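Local coordinates for protein putative transcriptional regulator (Streptomyces coelicolor, PDB 2HXI) that probably binds DNA as a transcriptional regulator of the TetR family, with a predicted helix-turn-helix motif and a helical C-terminal domain, at residues V80-L85 with T131-M136. Numbering follows the deposited sequence.
Sequences VADRIL and TGSRLM
Asp82 OD1 accepts the amide of Ser133, OD1 to N 3.0 Å, and also takes a hydrogen bond with Ser128 OG and a weak one from Gly130 N, both in the link between helices 117-126 and 131-146. The second oxygen, OD2, takes the amide of Gly132 at 2.8 Å from N. Both donors across the contact arrive on the syn sides of the carboxylate, tilted out of its plane by 32° at OD1 and 20° at OD2. Two successive amides, one to each oxygen, fix the rotation of the carboxylate, which sits at the N-terminal end of helix 131-146 and takes up N-H groups of the first turn that have no carbonyl a turn earlier within the helix to bond to. With CG anti to the backbone N (chi1 -167°), Asp82 reaches across from helix 73-88. The amides and the N-terminal end of the helix would probably favour the charged form of this buried acid. In the TetR fold, helix 73-88 runs from the DNA-binding domain towards the C-terminal domain, and the contact pins it to the start of helix 131-146. The short axes approach to 7.3 Å at 37°; Gly132 has no side chain to stand between the helices, and its backbone lies against Leu85, whose CB is 3.6 Å from Gly132 C. Leu85 CD1 lies against Ser133, 3.5 Å from its CA, while Ser133 OG is hydrogen-bonded to Ser128 OG. Leu109, Phe113 and Trp123 pack around the same leucine. On the side of helix 131-146 turned to the second subunit, Thr131 packs on Arg201 of that subunit, and Arg134 NE bonds to its Gly196 O.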
loop_
_atom_site.group_PDB
_atom_site.type_symbol
_atom_site.label_atom_id
_atom_site.label_comp_id
_atom_site.label_asym_id
_atom_site.label_seq_id
_atom_site.Cartn_x
_atom_site.Cartn_y
_atom_site.Cartn_z
ATOM N N VAL B 80 6.077 -13.833 -12.996
ATOM C CA VAL B 80 4.722 -14.340 -12.788
ATOM C C VAL B 80 3.714 -13.157 -12.542
ATOM O O VAL B 80 2.596 -13.182 -13.018
ATOM C CB VAL B 80 4.688 -15.273 -11.556
ATOM C CG1 VAL B 80 3.299 -15.857 -11.472
ATOM C CG2 VAL B 80 5.728 -16.438 -11.739
ATOM N N ALA B 81 4.115 -12.157 -11.764
ATOM C CA ALA B 81 3.220 -10.986 -11.517
ATOM C C ALA B 81 2.854 -10.350 -12.877
ATOM O O ALA B 81 1.684 -9.995 -13.117
ATOM C CB ALA B 81 3.856 -10.028 -10.615
ATOM N N ASP B 82 3.788 -10.330 -13.825
ATOM C CA ASP B 82 3.475 -9.851 -15.176
ATOM C C ASP B 82 2.344 -10.622 -15.821
ATOM O O ASP B 82 1.497 -10.037 -16.503
ATOM C CB ASP B 82 4.694 -9.811 -16.128
ATOM C CG ASP B 82 4.383 -9.002 -17.412
ATOM O OD1 ASP B 82 4.524 -7.747 -17.344
ATOM O OD2 ASP B 82 3.923 -9.591 -18.442
ATOM N N ARG B 83 2.298 -11.949 -15.613
ATOM C CA ARG B 83 1.226 -12.730 -16.181
ATOM C C ARG B 83 -0.122 -12.311 -15.629
ATOM O O ARG B 83 -1.150 -12.477 -16.311
ATOM C CB ARG B 83 1.427 -14.251 -15.932
ATOM C CG ARG B 83 2.784 -14.769 -16.239
ATOM C CD ARG B 83 3.056 -14.566 -17.757
ATOM N NE ARG B 83 2.120 -15.321 -18.627
ATOM C CZ ARG B 83 2.129 -15.247 -19.964
ATOM N NH1 ARG B 83 2.993 -14.403 -20.578
ATOM N NH2 ARG B 83 1.290 -15.992 -20.682
ATOM N N ILE B 84 -0.147 -11.884 -14.353
ATOM C CA ILE B 84 -1.382 -11.392 -13.731
ATOM C C ILE B 84 -1.835 -10.087 -14.374
ATOM O O ILE B 84 -3.030 -9.908 -14.628
ATOM C CB ILE B 84 -1.232 -11.173 -12.177
ATOM C CG1 ILE B 84 -0.762 -12.482 -11.464
ATOM C CG2 ILE B 84 -2.525 -10.693 -11.547
ATOM C CD1 ILE B 84 -1.586 -13.709 -11.739
ATOM N N LEU B 85 -0.898 -9.178 -14.634
ATOM C CA LEU B 85 -1.277 -7.999 -15.432
ATOM C C LEU B 85 -1.867 -8.424 -16.781
ATOM O O LEU B 85 -2.837 -7.845 -17.255
ATOM C CB LEU B 85 -0.061 -7.114 -15.657
ATOM C CG LEU B 85 0.660 -6.565 -14.431
ATOM C CD1 LEU B 85 1.901 -5.721 -14.846
ATOM C CD2 LEU B 85 -0.325 -5.744 -13.675
ATOM N N THR B 131 4.972 -8.125 -21.222
ATOM C CA THR B 131 3.812 -7.864 -22.055
ATOM C C THR B 131 2.603 -7.386 -21.267
ATOM O O THR B 131 1.878 -6.490 -21.733
ATOM C CB THR B 131 3.424 -9.078 -22.988
ATOM O OG1 THR B 131 4.478 -9.267 -23.932
ATOM C CG2 THR B 131 2.187 -8.795 -23.797
ATOM N N GLY B 132 2.372 -7.986 -20.102
ATOM C CA GLY B 132 1.255 -7.544 -19.244
ATOM C C GLY B 132 1.399 -6.098 -18.814
ATOM O O GLY B 132 0.407 -5.306 -18.837
ATOM N N SER B 133 2.605 -5.755 -18.376
ATOM C CA SER B 133 2.858 -4.401 -17.951
ATOM C C SER B 133 2.679 -3.520 -19.164
ATOM O O SER B 133 2.125 -2.427 -19.046
ATOM C CB SER B 133 4.275 -4.216 -17.419
ATOM O OG SER B 133 4.318 -4.619 -16.053
ATOM N N ARG B 134 3.213 -3.953 -20.314
ATOM C CA ARG B 134 3.070 -3.116 -21.500
ATOM C C ARG B 134 1.603 -2.799 -21.882
ATOM O O ARG B 134 1.280 -1.621 -22.192
ATOM C CB ARG B 134 3.897 -3.643 -22.687
ATOM C CG ARG B 134 5.423 -3.440 -22.468
ATOM C CD ARG B 134 6.223 -3.981 -23.691
ATOM N NE ARG B 134 7.672 -3.746 -23.580
ATOM C CZ ARG B 134 8.584 -4.687 -23.276
ATOM N NH1 ARG B 134 8.231 -5.963 -23.066
ATOM N NH2 ARG B 134 9.862 -4.355 -23.150
ATOM N N LEU B 135 0.741 -3.807 -21.903
ATOM C CA LEU B 135 -0.665 -3.580 -22.232
ATOM C C LEU B 135 -1.334 -2.642 -21.245
ATOM O O LEU B 135 -2.192 -1.760 -21.601
ATOM C CB LEU B 135 -1.462 -4.866 -22.219
ATOM C CG LEU B 135 -1.262 -5.752 -23.428
ATOM C CD1 LEU B 135 -1.961 -7.116 -23.216
ATOM C CD2 LEU B 135 -1.855 -5.041 -24.671
HETATM N N MSE B 136 -1.007 -2.833 -19.978
HETATM C CA MSE B 136 -1.609 -1.983 -18.936
HETATM C C MSE B 136 -1.096 -0.551 -19.084
HETATM O O MSE B 136 -1.887 0.414 -19.054
HETATM C CB MSE B 136 -1.357 -2.590 -17.520
HETATM C CG MSE B 136 -1.878 -1.645 -16.387
HETATM SE SE MSE B 136 -0.711 -0.205 -15.879
HETATM C CE MSE B 136 0.811 -1.208 -15.129
#